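Local coordinates for protein galactan 1,3-beta-galactosidase (Phanerochaete chrysosporium, PDB 7BYS) that probably cleaves the beta-1,3-linked galactan main chain of arabinogalactans as an exo-acting glycoside hydrolase of family 43, with an appended carbohydrate-binding module, at residues G126-L131 and Y171-A176; A7-T12 and S268-Y273. All coordinates share one frame; numbering follows the deposited sequence.

In the fold
Both contacts belong to the family 43 catalytic part, whose antiparallel sheets are the blades of a five-bladed beta-propeller. Contact 1 (126-131 with 171-176) joins the outermost strands of two successive blades at a glycosylated rim; contact 2 (7-12 with 268-273) lays the N-terminal segment on the last blade, where it meets the first. Their centres are 32 Å apart and their nearest atoms about 22 Å, so they do not touch. Neither contact holds a galactose-binding residue; of those in the site, empty here, D137 is about 11 Å from P130 between side chains, and R82 and Q242 are about 10 and 11 Å from Y270.

Contact 1 of 2, residues G126-L131 and Y171-A176; sequences GSFKPL and YYNVTA. With NAG (2-acetamido-2-deoxy-beta-D-glucopyranose), chain D.
At the N-glycosylation sequon N173-V174-T175, F128 at the end of strand 123-128, with P130 and L131 just beyond it, lies against the start of strand 174-181. V174 is the apolar centre. Its two methyls divide between neighbours: CG2 meets P130 CB at 3.8 Å, while CG1 faces L131 CG at 3.9 Å, the leucine and valine side chains crossing at about a right angle. L131 then reaches over the valine backbone, with CD2 3.6 Å from V174 O, and the same methyl lies 3.7 Å from C6 of the sugar, so one branch of the leucine touches both protein and glycan. P130 and V174 also both touch L152 of strand 150-156.

N173 carries the first GlcNAc, bonded covalently from ND2 to C1. With its CG anti to the backbone N (chi1 -175°), the amide extends toward F128, whose ring is turned 80° from the amide plane. F128 CE2 comes within 3.6 Å of N173 OD1, and CZ within 3.7 Å of Y172 O, both carbonyl oxygens lying obliquely to the ring. Y172 itself sends its hydroxyl away to E93. No direct hydrogen bond crosses between the segments. Instead a water accepts from L131 N at 2.8 Å and donates to N173 OD1 at 2.9 Å, with a weak third bond to O7 of the sugar's acetamido group. That water ties the amide oxygen to the L131 backbone and is likely to limit turning of the N173 side-chain amide. Strands 123-128 and 174-181 are the outer edges of successive antiparallel sheets, so side chains, one water and the root of a glycan make the joint, an interblade contact of the beta-propeller of family 43 hydrolases.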
loop_
_atom_site.group_PDB
_atom_site.type_symbol
_atom_site.label_atom_id
_atom_site.label_comp_id
_atom_site.label_asym_id
_atom_site.label_seq_id
_atom_site.Cartn_x
_atom_site.Cartn_y
_atom_site.Cartn_z
ATOM N N GLY A 126 -15.916 2.062 22.601
ATOM C CA GLY A 126 -15.003 1.401 23.507
ATOM C C GLY A 126 -14.069 0.410 22.842
ATOM O O GLY A 126 -14.289 -0.030 21.703
ATOM N N SER A 127 -13.011 0.053 23.561
ATOM C CA SER A 127 -12.031 -0.915 23.095
ATOM C C SER A 127 -12.018 -2.147 23.992
ATOM O O SER A 127 -12.329 -2.066 25.188
ATOM C CB SER A 127 -10.637 -0.289 23.042
ATOM O OG SER A 127 -10.635 0.846 22.189
ATOM N N PHE A 128 -11.639 -3.289 23.416
ATOM C CA PHE A 128 -11.638 -4.539 24.166
ATOM C C PHE A 128 -10.737 -5.569 23.489
ATOM O O PHE A 128 -10.317 -5.401 22.339
ATOM C CB PHE A 128 -13.064 -5.080 24.341
ATOM C CG PHE A 128 -13.778 -5.356 23.037
ATOM C CD1 PHE A 128 -14.483 -4.356 22.379
ATOM C CD2 PHE A 128 -13.735 -6.611 22.472
ATOM C CE1 PHE A 128 -15.134 -4.620 21.185
ATOM C CE2 PHE A 128 -14.382 -6.877 21.276
ATOM C CZ PHE A 128 -15.079 -5.877 20.638
ATOM N N LYS A 129 -10.414 -6.635 24.243
ATOM C CA LYS A 129 -9.697 -7.786 23.700
ATOM C C LYS A 129 -10.701 -8.822 23.219
ATOM O O LYS A 129 -11.517 -9.298 24.027
ATOM C CB LYS A 129 -8.819 -8.416 24.764
ATOM C CG LYS A 129 -7.555 -7.635 25.097
ATOM C CD LYS A 129 -6.640 -8.476 25.982
ATOM C CE LYS A 129 -5.286 -7.828 26.187
ATOM N NZ LYS A 129 -4.485 -7.817 24.940
ATOM N N PRO A 130 -10.670 -9.218 21.945
ATOM C CA PRO A 130 -11.648 -10.193 21.436
ATOM C C PRO A 130 -11.461 -11.568 22.069
ATOM O O PRO A 130 -10.372 -12.151 22.026
ATOM C CB PRO A 130 -11.368 -10.229 19.930
ATOM C CG PRO A 130 -9.978 -9.735 19.789
ATOM C CD PRO A 130 -9.761 -8.737 20.893
ATOM N N LEU A 131 -12.547 -12.086 22.645
ATOM C CA LEU A 131 -12.530 -13.310 23.455
ATOM C C LEU A 131 -11.449 -13.276 24.531
ATOM O O LEU A 131 -10.975 -14.325 24.983
ATOM C CB LEU A 131 -12.441 -14.575 22.595
ATOM C CG LEU A 131 -13.478 -14.628 21.466
ATOM C CD1 LEU A 131 -13.198 -15.787 20.559
ATOM C CD2 LEU A 131 -14.903 -14.708 22.017
ATOM N N TYR A 171 -22.469 -6.789 14.594
ATOM C CA TYR A 171 -21.071 -6.444 14.306
ATOM C C TYR A 171 -20.412 -5.696 15.474
ATOM O O TYR A 171 -19.501 -4.886 15.272
ATOM C CB TYR A 171 -20.901 -5.642 13.004
ATOM C CG TYR A 171 -21.493 -6.218 11.732
ATOM C CD1 TYR A 171 -21.746 -7.578 11.577
ATOM C CD2 TYR A 171 -21.761 -5.374 10.653
ATOM C CE1 TYR A 171 -22.265 -8.079 10.373
ATOM C CE2 TYR A 171 -22.272 -5.864 9.454
ATOM C CZ TYR A 171 -22.527 -7.215 9.316
ATOM O OH TYR A 171 -23.021 -7.704 8.121
ATOM N N TYR A 172 -20.860 -5.934 16.706
ATOM C CA TYR A 172 -20.347 -5.203 17.864
ATOM C C TYR A 172 -19.320 -5.989 18.660
ATOM O O TYR A 172 -18.583 -5.389 19.452
ATOM C CB TYR A 172 -21.476 -4.843 18.841
ATOM C CG TYR A 172 -22.453 -3.788 18.377
ATOM C CD1 TYR A 172 -22.258 -3.066 17.200
ATOM C CD2 TYR A 172 -23.582 -3.509 19.140
ATOM C CE1 TYR A 172 -23.174 -2.096 16.796
ATOM C CE2 TYR A 172 -24.500 -2.557 18.747
ATOM C CZ TYR A 172 -24.295 -1.847 17.583
ATOM O OH TYR A 172 -25.229 -0.896 17.208
ATOM N N ASN A 173 -19.264 -7.304 18.481
ATOM C CA ASN A 173 -18.470 -8.149 19.354
ATOM C C ASN A 173 -18.167 -9.448 18.621
ATOM O O ASN A 173 -18.866 -9.831 17.679
ATOM C CB ASN A 173 -19.224 -8.389 20.670
ATOM C CG ASN A 173 -18.416 -9.156 21.683
ATOM O OD1 ASN A 173 -17.185 -9.083 21.710
ATOM N ND2 ASN A 173 -19.115 -9.911 22.530
ATOM N N VAL A 174 -17.114 -10.126 19.070
ATOM C CA VAL A 174 -16.715 -11.414 18.516
ATOM C C VAL A 174 -17.428 -12.516 19.292
ATOM O O VAL A 174 -17.384 -12.534 20.529
ATOM C CB VAL A 174 -15.191 -11.579 18.607
ATOM C CG1 VAL A 174 -14.797 -12.981 18.221
ATOM C CG2 VAL A 174 -14.483 -10.535 17.749
ATOM N N THR A 175 -18.085 -13.431 18.573
ATOM C CA THR A 175 -18.899 -14.485 19.180
ATOM C C THR A 175 -18.214 -15.851 19.229
ATOM O O THR A 175 -18.331 -16.557 20.238
ATOM C CB THR A 175 -20.261 -14.595 18.471
ATOM O OG1 THR A 175 -21.072 -15.579 19.130
ATOM C CG2 THR A 175 -20.121 -14.981 17.013
ATOM N N ALA A 176 -17.500 -16.249 18.176
ATOM C CA ALA A 176 -16.921 -17.582 18.108
ATOM C C ALA A 176 -15.639 -17.515 17.296
ATOM O O ALA A 176 -15.573 -16.797 16.296
ATOM C CB ALA A 176 -17.872 -18.573 17.423
HETATM C C1 NAG D . -18.504 -10.717 23.556
HETATM C C2 NAG D . -19.008 -10.381 24.956
HETATM C C3 NAG D . -18.399 -11.248 26.004
HETATM C C4 NAG D . -18.522 -12.707 25.666
HETATM C C5 NAG D . -17.945 -12.970 24.271
HETATM C C6 NAG D . -18.016 -14.426 23.916
HETATM C C7 NAG D . -17.422 -8.303 25.208
HETATM C C8 NAG D . -17.306 -6.802 25.496
HETATM N N2 NAG D . -18.754 -8.922 25.230
HETATM O O3 NAG D . -19.053 -10.994 27.279
HETATM O O4 NAG D . -17.823 -13.488 26.639
HETATM O O5 NAG D . -18.684 -12.181 23.273
HETATM O O6 NAG D . -19.304 -14.732 23.450
HETATM O O7 NAG D . -16.435 -8.931 24.980
HETATM O O HOH W 1 -15.004 -10.731 22.527
#

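Contact 2 of 2, residues A7-T12 and S268-Y273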
loop_
_atom_site.group_PDB
_atom_site.type_symbol
_atom_site.label_atom_id
_atom_site.label_comp_id
_atom_site.label_asym_id
_atom_site.label_seq_id
_atom_site.Cartn_x
_atom_site.Cartn_y
_atom_site.Cartn_z
ATOM N N ALA A 7 4.003 7.453 -5.990
ATOM C CA ALA A 7 3.850 8.887 -6.155
ATOM C C ALA A 7 3.099 9.477 -4.965
ATOM O O ALA A 7 2.419 8.774 -4.213
ATOM C CB ALA A 7 3.073 9.179 -7.436
ATOM N N ALA A 8 3.228 10.788 -4.798
ATOM C CA ALA A 8 2.474 11.518 -3.780
ATOM C C ALA A 8 1.076 11.777 -4.326
ATOM O O ALA A 8 0.863 12.705 -5.111
ATOM C CB ALA A 8 3.177 12.829 -3.439
ATOM N N TRP A 9 0.118 10.949 -3.922
ATOM C CA TRP A 9 -1.241 11.049 -4.440
ATOM C C TRP A 9 -1.990 12.144 -3.708
ATOM O O TRP A 9 -1.926 12.246 -2.480
ATOM C CB TRP A 9 -2.016 9.760 -4.191
ATOM C CG TRP A 9 -1.518 8.556 -4.881
ATOM C CD1 TRP A 9 -0.432 8.458 -5.696
ATOM C CD2 TRP A 9 -2.093 7.249 -4.817
ATOM N NE1 TRP A 9 -0.283 7.164 -6.134
ATOM C CE2 TRP A 9 -1.298 6.404 -5.614
ATOM C CE3 TRP A 9 -3.218 6.714 -4.177
ATOM C CZ2 TRP A 9 -1.579 5.046 -5.783
ATOM C CZ3 TRP A 9 -3.491 5.365 -4.333
ATOM C CH2 TRP A 9 -2.677 4.544 -5.140
ATOM N N THR A 10 -2.728 12.942 -4.468
ATOM C CA THR A 10 -3.457 14.068 -3.912
ATOM C C THR A 10 -4.950 13.861 -4.102
ATOM O O THR A 10 -5.395 13.209 -5.056
ATOM C CB THR A 10 -3.031 15.402 -4.549
ATOM O OG1 THR A 10 -3.285 15.373 -5.958
ATOM C CG2 THR A 10 -1.553 15.655 -4.293
ATOM N N ASP A 11 -5.709 14.414 -3.163
ATOM C CA ASP A 11 -7.161 14.421 -3.256
ATOM C C ASP A 11 -7.617 15.514 -4.222
ATOM O O ASP A 11 -6.801 16.211 -4.836
ATOM C CB ASP A 11 -7.784 14.534 -1.861
ATOM C CG ASP A 11 -7.417 15.816 -1.131
ATOM O OD1 ASP A 11 -7.017 16.804 -1.789
ATOM O OD2 ASP A 11 -7.538 15.853 0.111
ATOM N N THR A 12 -8.939 15.686 -4.352
ATOM C CA THR A 12 -9.462 16.687 -5.279
ATOM C C THR A 12 -9.070 18.106 -4.883
ATOM O O THR A 12 -9.111 19.009 -5.728
ATOM C CB THR A 12 -10.984 16.553 -5.420
ATOM O OG1 THR A 12 -11.584 16.622 -4.123
ATOM C CG2 THR A 12 -11.346 15.236 -6.103
ATOM N N SER A 268 4.387 8.257 3.940
ATOM C CA SER A 268 4.211 6.865 3.550
ATOM C C SER A 268 3.304 6.797 2.324
ATOM O O SER A 268 2.309 7.521 2.231
ATOM C CB SER A 268 3.592 6.056 4.697
ATOM O OG SER A 268 4.400 6.113 5.871
ATOM N N ARG A 269 3.664 5.937 1.370
ATOM C CA ARG A 269 3.037 5.936 0.054
ATOM C C ARG A 269 2.015 4.812 -0.058
ATOM O O ARG A 269 1.931 3.922 0.794
ATOM C CB ARG A 269 4.089 5.836 -1.071
ATOM C CG ARG A 269 5.070 7.027 -1.154
ATOM C CD ARG A 269 4.362 8.380 -1.159
ATOM N NE ARG A 269 5.310 9.483 -1.357
ATOM C CZ ARG A 269 5.101 10.729 -0.952
ATOM N NH1 ARG A 269 3.988 11.052 -0.322
ATOM N NH2 ARG A 269 6.033 11.659 -1.172
ATOM N N TYR A 270 1.215 4.878 -1.118
ATOM C CA TYR A 270 0.164 3.913 -1.389
ATOM C C TYR A 270 0.606 3.087 -2.584
ATOM O O TYR A 270 0.853 3.634 -3.669
ATOM C CB TYR A 270 -1.151 4.651 -1.660
ATOM C CG TYR A 270 -1.483 5.592 -0.524
ATOM C CD1 TYR A 270 -1.847 5.102 0.728
ATOM C CD2 TYR A 270 -1.394 6.974 -0.689
ATOM C CE1 TYR A 270 -2.121 5.952 1.778
ATOM C CE2 TYR A 270 -1.658 7.841 0.367
ATOM C CZ TYR A 270 -2.026 7.326 1.593
ATOM O OH TYR A 270 -2.286 8.184 2.651
ATOM N N ILE A 271 0.747 1.787 -2.366
ATOM C CA ILE A 271 1.227 0.852 -3.366
ATOM C C ILE A 271 0.014 0.019 -3.755
ATOM O O ILE A 271 -0.385 -0.898 -3.027
ATOM C CB ILE A 271 2.373 -0.007 -2.813
ATOM C CG1 ILE A 271 3.494 0.858 -2.180
ATOM C CG2 ILE A 271 2.935 -0.905 -3.903
ATOM C CD1 ILE A 271 4.029 1.980 -3.057
ATOM N N TRP A 272 -0.605 0.369 -4.879
ATOM C CA TRP A 272 -1.780 -0.333 -5.387
ATOM C C TRP A 272 -1.432 -0.970 -6.722
ATOM O O TRP A 272 -0.952 -0.280 -7.632
ATOM C CB TRP A 272 -2.946 0.617 -5.630
ATOM C CG TRP A 272 -3.603 1.218 -4.428
ATOM C CD1 TRP A 272 -3.148 1.253 -3.141
ATOM C CD2 TRP A 272 -4.838 1.921 -4.439
ATOM N NE1 TRP A 272 -4.041 1.938 -2.344
ATOM C CE2 TRP A 272 -5.093 2.349 -3.123
ATOM C CE3 TRP A 272 -5.768 2.217 -5.440
ATOM C CZ2 TRP A 272 -6.244 3.059 -2.785
ATOM C CZ3 TRP A 272 -6.907 2.914 -5.101
ATOM C CH2 TRP A 272 -7.129 3.339 -3.793
ATOM N N TYR A 273 -1.685 -2.270 -6.842
ATOM C CA TYR A 273 -1.425 -3.009 -8.067
ATOM C C TYR A 273 -2.583 -3.955 -8.345
ATOM O O TYR A 273 -3.255 -4.415 -7.412
ATOM C CB TYR A 273 -0.163 -3.864 -7.931
ATOM C CG TYR A 273 1.135 -3.105 -7.875
ATOM C CD1 TYR A 273 1.494 -2.218 -8.880
ATOM C CD2 TYR A 273 2.022 -3.286 -6.811
ATOM C CE1 TYR A 273 2.712 -1.533 -8.835
ATOM C CE2 TYR A 273 3.234 -2.616 -6.761
ATOM C CZ TYR A 273 3.569 -1.730 -7.761
ATOM O OH TYR A 273 4.781 -1.064 -7.681
HETATM O O HOH W 2 1.820 6.157 -3.717
#
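W9 holds its CG anti to the carbonyl carbon, and this torsion (chi1 -64°) swings the indole from the N-terminal loop over strand 269-276, where the side chains of Y270 and W272 both start out toward the 7-12 segment. The six-membered ring of W9 takes two different contacts there. Y270 CB sits over its face in a CH-pi contact, 3.8 Å from the ring centroid and 16° off the normal. The far edge points into the face of W272 in an edge-to-face pair, planes at 86°, with W9 CH2 3.5 Å from W272 CD2 and W9 CZ3 over the centre of the W272 ring. Were W272 cut back to an alanine, the CH2 and CZ3 edge of W9 would probably lose its aromatic face and a gap would open beside it, letting the indole shift.

W9 NE1 is hydrogen-bonded to V4 O, which helps fix the indole's rotation. A water over the W9 ring donates to A7 O at 2.7 Å and accepts from Y270 N at 3.0 Å, bridging the two backbones. R269, its chain bent at chi2, lays its guanidinium face against A8, whose CB is 3.7 Å from R269 NH1. W33 of strand 30-36 meets both Y270 and W272, extending an aromatic cluster that packs the N-terminal segment into the junction of first and last blades in the propeller.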